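Local coordinates for malonyl CoA-acyl carrier protein transacylase (Burkholderia pseudomallei, PDB 3G87), which probably transfers the malonyl group from malonyl-CoA to the holo form of acyl carrier protein, releasing free CoA, at residues Gly23-Phe26 and Asp27-Asp31; Val69-Leu72 and Thr73-Lys77; His91-Gly94 and Glu95-Ala98; Val249-Cys252 and Glu253-Tyr257. All coordinates share one frame; numbering follows the deposited sequence.

Interaction 1: Gly23-Phe26 and Asp27-Asp31; sequences GALF and DRFAD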
loop_
_atom_site.group_PDB
_atom_site.type_symbol
_atom_site.label_atom_id
_atom_site.label_comp_id
_atom_site.label_asym_id
_atom_site.label_seq_id
_atom_site.Cartn_x
_atom_site.Cartn_y
_atom_site.Cartn_z
ATOM N N GLY A 23 13.574 14.376 -0.374
ATOM C CA GLY A 23 14.837 15.056 -0.524
ATOM C C GLY A 23 14.825 16.153 -1.554
ATOM O O GLY A 23 14.032 17.010 -1.498
ATOM N N ALA A 24 15.698 16.061 -2.524
ATOM C CA ALA A 24 15.838 17.080 -3.527
ATOM C C ALA A 24 14.824 16.987 -4.635
ATOM O O ALA A 24 14.640 17.903 -5.354
ATOM C CB ALA A 24 17.192 17.077 -4.051
ATOM N N LEU A 25 14.133 15.863 -4.716
ATOM C CA LEU A 25 13.002 15.710 -5.597
ATOM C C LEU A 25 11.954 16.769 -5.457
ATOM O O LEU A 25 11.323 17.064 -6.390
ATOM C CB LEU A 25 12.328 14.396 -5.379
ATOM C CG LEU A 25 13.018 13.160 -5.928
ATOM C CD1 LEU A 25 12.338 11.952 -5.402
ATOM C CD2 LEU A 25 13.015 13.189 -7.422
ATOM N N PHE A 26 11.758 17.311 -4.279
ATOM C CA PHE A 26 10.748 18.324 -4.080
ATOM C C PHE A 26 10.983 19.605 -4.835
ATOM O O PHE A 26 10.108 20.141 -5.360
ATOM C CB PHE A 26 10.533 18.633 -2.597
ATOM C CG PHE A 26 9.754 17.596 -1.887
ATOM C CD1 PHE A 26 10.341 16.757 -1.002
ATOM C CD2 PHE A 26 8.446 17.442 -2.129
ATOM C CE1 PHE A 26 9.623 15.813 -0.415
ATOM C CE2 PHE A 26 7.778 16.527 -1.538
ATOM C CZ PHE A 26 8.343 15.709 -0.687
ATOM N N ASP A 27 12.184 20.093 -4.822
ATOM C CA ASP A 27 12.583 21.266 -5.592
ATOM C C ASP A 27 12.752 20.932 -7.077
ATOM O O ASP A 27 12.457 21.783 -7.909
ATOM C CB ASP A 27 13.921 21.813 -5.085
ATOM C CG ASP A 27 13.823 22.489 -3.723
ATOM O OD1 ASP A 27 12.769 23.076 -3.352
ATOM O OD2 ASP A 27 14.854 22.432 -3.034
ATOM N N ARG A 28 13.239 19.727 -7.419
ATOM C CA ARG A 28 13.286 19.329 -8.817
ATOM C C ARG A 28 11.916 19.446 -9.441
ATOM O O ARG A 28 11.801 19.923 -10.575
ATOM C CB ARG A 28 13.804 17.893 -8.985
ATOM C CG ARG A 28 13.745 17.390 -10.443
ATOM C CD ARG A 28 14.236 15.912 -10.540
ATOM N NE ARG A 28 14.151 15.447 -11.923
ATOM C CZ ARG A 28 14.740 14.358 -12.402
ATOM N NH1 ARG A 28 15.458 13.582 -11.594
ATOM N NH2 ARG A 28 14.617 14.052 -13.700
ATOM N N PHE A 29 10.885 19.043 -8.695
ATOM C CA PHE A 29 9.496 19.057 -9.173
ATOM C C PHE A 29 8.738 20.176 -8.481
ATOM O O PHE A 29 7.645 19.993 -7.959
ATOM C CB PHE A 29 8.828 17.672 -8.990
ATOM C CG PHE A 29 9.375 16.629 -9.943
ATOM C CD1 PHE A 29 10.239 15.654 -9.508
ATOM C CD2 PHE A 29 9.087 16.683 -11.314
ATOM C CE1 PHE A 29 10.781 14.694 -10.410
ATOM C CE2 PHE A 29 9.656 15.765 -12.209
ATOM C CZ PHE A 29 10.501 14.776 -11.751
ATOM N N ALA A 30 9.335 21.360 -8.516
ATOM C CA ALA A 30 8.871 22.492 -7.731
ATOM C C ALA A 30 7.406 22.796 -7.989
ATOM O O ALA A 30 6.710 23.162 -7.064
ATOM C CB ALA A 30 9.721 23.702 -8.019
ATOM N N ASP A 31 6.946 22.656 -9.234
ATOM C CA ASP A 31 5.511 22.884 -9.556
ATOM C C ASP A 31 4.554 21.796 -8.995
ATOM O O ASP A 31 3.524 22.134 -8.435
ATOM C CB ASP A 31 5.269 23.028 -11.049
ATOM C CG ASP A 31 5.838 24.339 -11.630
ATOM O OD1 ASP A 31 6.552 25.114 -10.913
ATOM O OD2 ASP A 31 5.589 24.565 -12.844
HETATM O O HOH W 1 13.943 19.485 -2.195
HETATM O O HOH W 2 9.993 22.327 -2.970
#
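Leu-25 and Phe-29, one helical turn apart, lie side by side and point the same way, with Leu-25 CD2 4.0 Å from Phe-29 CE1. Both side chains have CG anti to the carbonyl carbon (chi1 -75° and -71°), which keeps them on one flank of the turn. The backbone beneath supports the pair: Phe-29 N donates to Leu-25 O over 3.1 Å, and the same oxygen lies at the edge of the Phe-29 ring, near its plane. One face of that ring is met near its rim by Arg-28 CG. A straighter bond, 169° at the hydrogen, joins Arg-28 N to Ala-24 O.

Two waters attend the turn on the side of Asp-27. The first donates to Gly-23 O at 2.6 Å and accepts from Asp-27 N; the second donates to Asp-27 OD1 at 2.9 Å and, weakly, to Phe-26 O. Further out, the extended Arg-28 chain carries NH2 into salt bridges with Asp-80 and Glu-79, Leu-25 rests on Thr-73 and Ala-76 of helix 59-81, and Phe-26 packs on helix 44-50.

Phe-29 leaves helical geometry and takes the N-cap position of helix 30-40, while Phe-26 O accepts from Thr-33 OG1. The arrangement is a junction between two consecutive helices, in which Phe-29 follows the short helix 25-28 and directly precedes helix 30-40, on the surface of the acyltransferase domain.

Interaction 2: Val69-Leu72 and Thr73-Lys77; sequences VNAL and TYYAK
Thr-73 sits one turn beyond Val-69 in the long helix 59-81, and it binds the carbonyl of Val-69 with both its backbone N and its hydroxyl, in a way common for threonine within an alpha-helix. Starting at its root, Thr-73 CB lies 3.3 Å from Val-69 O and a little farther from Asn-70 O. From there OG1 turns back along the helix: it stands anti to the carbonyl carbon and beside the backbone N (chi1 -53°), which brings it to 2.7 Å from Val-69 O, to which it donates. Val-69 CG1 is its side-chain neighbour at 4.1 Å. Thr-73 N donates to Val-69 O at 3.0 Å from the opposite face of the carbonyl plane, so two donors grip one oxygen and the hydroxyl is satisfied within its own helix. Outside the turn, Val-69 packs on Phe-26 of helix 25-28, and Asn-70 donates through ND2 to Pro-12 O.

On the overlapping turn, Tyr-75 packs on Ala-71 and Leu-72. Its CE2 lies 4.1 Å from Ala-71 CB, its CD2 is 4.3 Å from Leu-72 CD1, and Tyr-74 CD2 lies over one face of its ring, toward the rim. Tyr-75 also reaches Leu-100 of helix 94-101 and Leu-32 of helix 30-40, placing helix 59-81 between those two. The bond from Tyr-75 N to Ala-71 O is nearly straight, 171° at the hydrogen. The Tyr-74 ring turns its edge to the same acceptor, with CD2 3.9 Å from Ala-71 O.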
loop_
_atom_site.group_PDB
_atom_site.type_symbol
_atom_site.label_atom_id
_atom_site.label_comp_id
_atom_site.label_asym_id
_atom_site.label_seq_id
_atom_site.Cartn_x
_atom_site.Cartn_y
_atom_site.Cartn_z
ATOM N N VAL A 69 5.921 11.400 -2.473
ATOM C CA VAL A 69 7.248 10.850 -2.648
ATOM C C VAL A 69 7.263 9.721 -3.680
ATOM O O VAL A 69 8.137 9.709 -4.602
ATOM C CB VAL A 69 7.917 10.526 -1.322
ATOM C CG1 VAL A 69 9.257 9.819 -1.546
ATOM C CG2 VAL A 69 8.123 11.894 -0.492
ATOM N N ASN A 70 6.307 8.806 -3.599
ATOM C CA ASN A 70 6.261 7.767 -4.606
ATOM C C ASN A 70 6.140 8.403 -5.994
ATOM O O ASN A 70 6.838 8.014 -6.919
ATOM C CB ASN A 70 5.065 6.837 -4.372
ATOM C CG ASN A 70 5.232 5.954 -3.173
ATOM O OD1 ASN A 70 6.280 5.950 -2.488
ATOM N ND2 ASN A 70 4.185 5.178 -2.886
ATOM N N ALA A 71 5.222 9.343 -6.168
ATOM C CA ALA A 71 5.045 9.999 -7.469
ATOM C C ALA A 71 6.300 10.679 -8.006
ATOM O O ALA A 71 6.645 10.541 -9.170
ATOM C CB ALA A 71 3.931 11.035 -7.368
ATOM N N LEU A 72 6.954 11.475 -7.184
ATOM C CA LEU A 72 8.097 12.234 -7.646
ATOM C C LEU A 72 9.217 11.296 -8.057
ATOM O O LEU A 72 9.808 11.462 -9.135
ATOM C CB LEU A 72 8.532 13.195 -6.544
ATOM C CG LEU A 72 7.994 14.642 -6.696
ATOM C CD1 LEU A 72 6.529 14.766 -7.166
ATOM C CD2 LEU A 72 8.203 15.417 -5.417
ATOM N N THR A 73 9.465 10.282 -7.228
ATOM C CA THR A 73 10.411 9.221 -7.549
ATOM C C THR A 73 10.045 8.584 -8.878
ATOM O O THR A 73 10.921 8.405 -9.726
ATOM C CB THR A 73 10.388 8.153 -6.514
ATOM O OG1 THR A 73 10.577 8.764 -5.253
ATOM C CG2 THR A 73 11.530 7.190 -6.740
ATOM N N TYR A 74 8.763 8.288 -9.074
ATOM C CA TYR A 74 8.298 7.749 -10.346
ATOM C C TYR A 74 8.594 8.695 -11.549
ATOM O O TYR A 74 9.145 8.266 -12.560
ATOM C CB TYR A 74 6.839 7.411 -10.221
ATOM C CG TYR A 74 6.116 7.268 -11.540
ATOM C CD1 TYR A 74 6.233 6.092 -12.325
ATOM C CD2 TYR A 74 5.274 8.303 -12.003
ATOM C CE1 TYR A 74 5.563 6.007 -13.571
ATOM C CE2 TYR A 74 4.626 8.200 -13.213
ATOM C CZ TYR A 74 4.765 7.075 -13.972
ATOM O OH TYR A 74 4.098 7.028 -15.137
ATOM N N TYR A 75 8.237 9.976 -11.439
ATOM C CA TYR A 75 8.637 10.958 -12.457
ATOM C C TYR A 75 10.152 11.086 -12.649
ATOM O O TYR A 75 10.601 11.125 -13.780
ATOM C CB TYR A 75 8.049 12.323 -12.184
ATOM C CG TYR A 75 6.526 12.368 -12.148
ATOM C CD1 TYR A 75 5.732 11.832 -13.201
ATOM C CD2 TYR A 75 5.878 12.934 -11.053
ATOM C CE1 TYR A 75 4.353 11.879 -13.141
ATOM C CE2 TYR A 75 4.495 12.962 -10.993
ATOM C CZ TYR A 75 3.752 12.468 -12.034
ATOM O OH TYR A 75 2.383 12.568 -11.922
ATOM N N ALA A 76 10.938 11.095 -11.576
ATOM C CA ALA A 76 12.389 11.087 -11.764
ATOM C C ALA A 76 12.822 9.853 -12.584
ATOM O O ALA A 76 13.563 9.945 -13.543
ATOM C CB ALA A 76 13.175 11.145 -10.387
ATOM N N LYS A 77 12.375 8.685 -12.160
ATOM C CA LYS A 77 12.689 7.484 -12.853
ATOM C C LYS A 77 12.304 7.560 -14.327
ATOM O O LYS A 77 13.087 7.167 -15.175
ATOM C CB LYS A 77 11.978 6.330 -12.187
ATOM C CG LYS A 77 12.174 5.000 -12.898
ATOM C CD LYS A 77 13.543 4.486 -12.563
ATOM C CE LYS A 77 13.771 3.163 -13.223
ATOM N NZ LYS A 77 15.154 2.753 -12.816
#

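Interaction 3: His91-Gly94 and Glu95-Ala98; sequences HSLG and EFNA
Leu-93 and Phe-96 are brought together by different first torsions: CG of Leu-93 is anti to the backbone N (chi1 -176°), CG of Phe-96 anti to the carbonyl carbon (chi1 -75°). Their branches meet loosely, Leu-93 CD2 lying 4.4 Å from Phe-96 CD2, while the Leu-93 side chain crosses that of Asn-97 at a slant, Leu-93 CD1 3.9 Å from Asn-97 OD1. The Phe-96 ring presents its edge, in plane, to Leu-93 O.

The backbone turns through two bonds between residues three apart: Phe-96 N donates to Leu-93 O over 3.0 Å, and Glu-95 N reaches Ser-92 O at 3.1 Å from well above the carbonyl plane. A regular helical bond, Ala-98 N to Gly-94 O at 3.2 Å, follows. Ser-92 itself has positive phi (59°), and at Gly-94 a side chain would run into the backbone N of His-91, so the bend has no place for one there. These features, in the Gly-90, Ser-92, Gly-94 pattern, are consistent with the nucleophile elbow of acyltransferases. Ser-92 OG is hydrogen-bonded to His-196 NE2 and to Arg-117 NH2, a setting consistent with Ser-92 being the nucleophile.

The elbow joins strand 87-90 of the parallel sheet to helix 94-101. Leu-93 packs on Gln-63 and Leu-66 of helix 59-81 and on Val-114 of helix 107-123; Phe-96 also touches both helices, and Asn-97 ND2 donates to Tyr-67 O. Glu-95 OE2 accepts from Asn-226 N, just beyond strand 223-224.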
loop_
_atom_site.group_PDB
_atom_site.type_symbol
_atom_site.label_atom_id
_atom_site.label_comp_id
_atom_site.label_asym_id
_atom_site.label_seq_id
_atom_site.Cartn_x
_atom_site.Cartn_y
_atom_site.Cartn_z
ATOM N N HIS A 91 1.044 -1.005 -2.859
ATOM C CA HIS A 91 0.640 -1.617 -1.606
ATOM C C HIS A 91 -0.218 -0.685 -0.760
ATOM O O HIS A 91 0.275 0.249 -0.095
ATOM C CB HIS A 91 1.870 -2.107 -0.837
ATOM C CG HIS A 91 1.561 -3.121 0.220
ATOM N ND1 HIS A 91 0.791 -2.828 1.330
ATOM C CD2 HIS A 91 1.914 -4.423 0.336
ATOM C CE1 HIS A 91 0.700 -3.904 2.092
ATOM N NE2 HIS A 91 1.352 -4.894 1.504
ATOM N N SER A 92 -1.522 -0.929 -0.831
ATOM C CA SER A 92 -2.554 -0.151 -0.169
ATOM C C SER A 92 -2.479 1.312 -0.648
ATOM O O SER A 92 -2.953 1.605 -1.745
ATOM C CB SER A 92 -2.462 -0.370 1.332
ATOM O OG SER A 92 -3.325 0.522 1.997
ATOM N N LEU A 93 -1.853 2.219 0.086
ATOM C CA LEU A 93 -1.575 3.536 -0.419
ATOM C C LEU A 93 -0.919 3.542 -1.790
ATOM O O LEU A 93 -1.354 4.205 -2.636
ATOM C CB LEU A 93 -0.787 4.404 0.552
ATOM C CG LEU A 93 -0.489 5.854 0.184
ATOM C CD1 LEU A 93 0.577 6.088 -0.813
ATOM C CD2 LEU A 93 -1.685 6.662 -0.112
ATOM N N GLY A 94 0.137 2.786 -1.958
ATOM C CA GLY A 94 0.811 2.629 -3.212
ATOM C C GLY A 94 0.016 2.303 -4.435
ATOM O O GLY A 94 0.446 2.531 -5.477
ATOM N N GLU A 95 -1.167 1.801 -4.271
ATOM C CA GLU A 95 -2.055 1.546 -5.363
ATOM C C GLU A 95 -2.488 2.838 -6.075
ATOM O O GLU A 95 -2.656 2.867 -7.246
ATOM C CB GLU A 95 -3.217 0.685 -4.883
ATOM C CG GLU A 95 -4.255 0.335 -5.853
ATOM C CD GLU A 95 -4.978 -0.936 -5.535
ATOM O OE1 GLU A 95 -6.170 -0.934 -5.381
ATOM O OE2 GLU A 95 -4.375 -1.951 -5.468
ATOM N N PHE A 96 -2.601 3.901 -5.316
ATOM C CA PHE A 96 -2.858 5.189 -5.843
ATOM C C PHE A 96 -1.805 5.682 -6.779
ATOM O O PHE A 96 -2.126 6.216 -7.754
ATOM C CB PHE A 96 -3.106 6.172 -4.740
ATOM C CG PHE A 96 -4.420 6.028 -4.135
ATOM C CD1 PHE A 96 -5.495 6.686 -4.627
ATOM C CD2 PHE A 96 -4.603 5.190 -3.085
ATOM C CE1 PHE A 96 -6.675 6.506 -4.077
ATOM C CE2 PHE A 96 -5.775 5.040 -2.556
ATOM C CZ PHE A 96 -6.821 5.690 -3.042
ATOM N N ASN A 97 -0.546 5.446 -6.479
ATOM C CA ASN A 97 0.531 5.736 -7.422
ATOM C C ASN A 97 0.579 4.822 -8.651
ATOM O O ASN A 97 1.064 5.266 -9.691
ATOM C CB ASN A 97 1.876 5.679 -6.735
ATOM C CG ASN A 97 2.007 6.710 -5.678
ATOM O OD1 ASN A 97 1.875 6.402 -4.472
ATOM N ND2 ASN A 97 2.299 7.954 -6.098
ATOM N N ALA A 98 0.165 3.560 -8.520
ATOM C CA ALA A 98 -0.014 2.624 -9.686
ATOM C C ALA A 98 -1.086 3.160 -10.632
ATOM O O ALA A 98 -0.882 3.215 -11.842
ATOM C CB ALA A 98 -0.427 1.199 -9.206
#

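Interaction 4: Val249-Cys252 and Glu253-Tyr257; sequences VRWC and ESIRY
The first turn of helix 251-264 opens after Arg-250, which holds the N-cap position, and settles into regular bonds such as Ile-255 N to Trp-251 O (3.0 Å) and Arg-256 N to Cys-252 O. Ser-254 OG donates to Arg-250 O at 2.7 Å, from above the carbonyl plane, while Ser-254 N adds a weak bond to the same oxygen.

Ile-255 lies over one face of the Trp-251 indole: its CG1 is 3.9 Å from the centroid of the five-membered ring and 26° off the normal, a CH-pi contact, and CD1 continues to Trp-251 CZ2 at 3.6 Å. Trp-251 NE1, buried here, has no partner in the model. Across the turn, Cys-252 SG sits over a face of the Arg-256 guanidinium, 3.9 Å from Arg-256 CD; the NE of that arginine donates to Thr-291 OG1.

The Arg-250 chain bends at chi3 (75°), turning its guanidinium to Glu-253 in a side-on, two-bond salt bridge. Arg-250 NE meets Glu-253 OE1 at 2.8 Å and Arg-250 NH2 meets Glu-253 OE2 at 2.6 Å, each nitrogen taking a separate carboxylate oxygen. Those oxygens lie almost in the guanidinium plane, yet the two planes stand 44° apart, so both nitrogens approach from above the carboxylate plane. With NH1 donating to Val-227 O, all three nitrogens of Arg-250 have acceptors, which fixes the rotation of the group; the paired charges probably help keep Glu-253 ionised at the start of the helix.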
loop_
_atom_site.group_PDB
_atom_site.type_symbol
_atom_site.label_atom_id
_atom_site.label_comp_id
_atom_site.label_asym_id
_atom_site.label_seq_id
_atom_site.Cartn_x
_atom_site.Cartn_y
_atom_site.Cartn_z
ATOM N N VAL A 249 -5.107 -6.972 1.761
ATOM C CA VAL A 249 -4.239 -6.584 0.682
ATOM C C VAL A 249 -3.598 -7.862 0.224
ATOM O O VAL A 249 -2.889 -8.551 1.005
ATOM C CB VAL A 249 -3.151 -5.624 1.161
ATOM C CG1 VAL A 249 -2.063 -5.462 0.101
ATOM C CG2 VAL A 249 -3.749 -4.270 1.528
ATOM N N ARG A 250 -3.804 -8.200 -1.036
ATOM C CA ARG A 250 -3.312 -9.518 -1.472
ATOM C C ARG A 250 -2.051 -9.358 -2.260
ATOM O O ARG A 250 -1.989 -9.675 -3.456
ATOM C CB ARG A 250 -4.389 -10.264 -2.232
ATOM C CG ARG A 250 -5.455 -10.855 -1.249
ATOM C CD ARG A 250 -6.770 -11.214 -2.003
ATOM N NE ARG A 250 -6.653 -12.423 -2.797
ATOM C CZ ARG A 250 -7.560 -12.817 -3.692
ATOM N NH1 ARG A 250 -8.619 -12.068 -3.936
ATOM N NH2 ARG A 250 -7.386 -13.948 -4.375
ATOM N N TRP A 251 -1.025 -8.918 -1.570
ATOM C CA TRP A 251 0.262 -8.667 -2.119
ATOM C C TRP A 251 0.996 -9.848 -2.743
ATOM O O TRP A 251 1.430 -9.747 -3.862
ATOM C CB TRP A 251 1.135 -7.907 -1.153
ATOM C CG TRP A 251 2.323 -7.449 -1.801
ATOM C CD1 TRP A 251 3.553 -7.964 -1.676
ATOM C CD2 TRP A 251 2.415 -6.434 -2.770
ATOM N NE1 TRP A 251 4.401 -7.334 -2.457
ATOM C CE2 TRP A 251 3.739 -6.378 -3.156
ATOM C CE3 TRP A 251 1.508 -5.538 -3.328
ATOM C CZ2 TRP A 251 4.193 -5.473 -4.067
ATOM C CZ3 TRP A 251 1.945 -4.659 -4.227
ATOM C CH2 TRP A 251 3.280 -4.622 -4.603
ATOM N N CYS A 252 1.140 -10.932 -1.994
ATOM C CA CYS A 252 1.773 -12.156 -2.415
ATOM C C CYS A 252 1.169 -12.717 -3.681
ATOM O O CYS A 252 1.852 -13.004 -4.594
ATOM C CB CYS A 252 1.818 -13.199 -1.263
ATOM S SG CYS A 252 2.528 -14.781 -1.631
ATOM N N GLU A 253 -0.138 -12.853 -3.689
ATOM C CA GLU A 253 -0.901 -13.314 -4.825
ATOM C C GLU A 253 -0.812 -12.374 -5.997
ATOM O O GLU A 253 -0.909 -12.772 -7.074
ATOM C CB GLU A 253 -2.378 -13.477 -4.474
ATOM C CG GLU A 253 -2.814 -14.761 -3.872
ATOM C CD GLU A 253 -4.235 -14.704 -3.358
ATOM O OE1 GLU A 253 -4.483 -14.069 -2.355
ATOM O OE2 GLU A 253 -5.116 -15.248 -3.983
ATOM N N SER A 254 -0.623 -11.111 -5.764
ATOM C CA SER A 254 -0.496 -10.168 -6.848
ATOM C C SER A 254 0.837 -10.325 -7.554
ATOM O O SER A 254 0.900 -10.418 -8.718
ATOM C CB SER A 254 -0.693 -8.747 -6.332
ATOM O OG SER A 254 -1.974 -8.496 -5.909
ATOM N N ILE A 255 1.897 -10.344 -6.800
ATOM C CA ILE A 255 3.198 -10.666 -7.295
ATOM C C ILE A 255 3.214 -12.005 -8.011
ATOM O O ILE A 255 3.621 -12.082 -9.117
ATOM C CB ILE A 255 4.257 -10.672 -6.167
ATOM C CG1 ILE A 255 4.278 -9.342 -5.469
ATOM C CG2 ILE A 255 5.602 -11.044 -6.665
ATOM C CD1 ILE A 255 4.684 -8.258 -6.292
ATOM N N ARG A 256 2.776 -13.052 -7.348
ATOM C CA ARG A 256 2.682 -14.399 -7.956
ATOM C C ARG A 256 1.863 -14.413 -9.276
ATOM O O ARG A 256 2.201 -15.119 -10.245
ATOM C CB ARG A 256 2.099 -15.386 -6.933
ATOM C CG ARG A 256 3.141 -15.885 -5.938
ATOM C CD ARG A 256 2.544 -16.855 -4.887
ATOM N NE ARG A 256 3.550 -17.686 -4.243
ATOM C CZ ARG A 256 3.295 -18.558 -3.247
ATOM N NH1 ARG A 256 2.054 -18.702 -2.739
ATOM N NH2 ARG A 256 4.294 -19.292 -2.736
ATOM N N TYR A 257 0.793 -13.614 -9.336
ATOM C CA TYR A 257 0.077 -13.484 -10.578
ATOM C C TYR A 257 1.010 -12.904 -11.639
ATOM O O TYR A 257 0.980 -13.350 -12.770
ATOM C CB TYR A 257 -1.180 -12.604 -10.430
ATOM C CG TYR A 257 -1.892 -12.339 -11.752
ATOM C CD1 TYR A 257 -2.685 -13.326 -12.342
ATOM C CD2 TYR A 257 -1.750 -11.110 -12.429
ATOM C CE1 TYR A 257 -3.333 -13.093 -13.578
ATOM C CE2 TYR A 257 -2.420 -10.862 -13.663
ATOM C CZ TYR A 257 -3.227 -11.850 -14.220
ATOM O OH TYR A 257 -3.905 -11.654 -15.441
#

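The four contacts follow in series along one acyltransferase domain, each a local turn. Interactions 1 and 2 touch, with centres about 10 Å apart: residues 23-31 pack on helix 59-81, Phe-29 CZ reaching Tyr-75 CB. Interaction 2 in turn meets interaction 3, about 13 Å between centres, through a probable hydrogen bond from Asn-70 ND2 to Asn-97 OD1. Interaction 4 touches interaction 3 from the start of helix 251-264, where the rings of Trp-251 and His-91 meet. Interactions 1 and 4, about 32 Å apart between centres, lie on opposite sides of the chain's centre. Touching in sequence, the contacts run from the surface past the probable nucleophile elbow, which interactions 2 and 4 both contact.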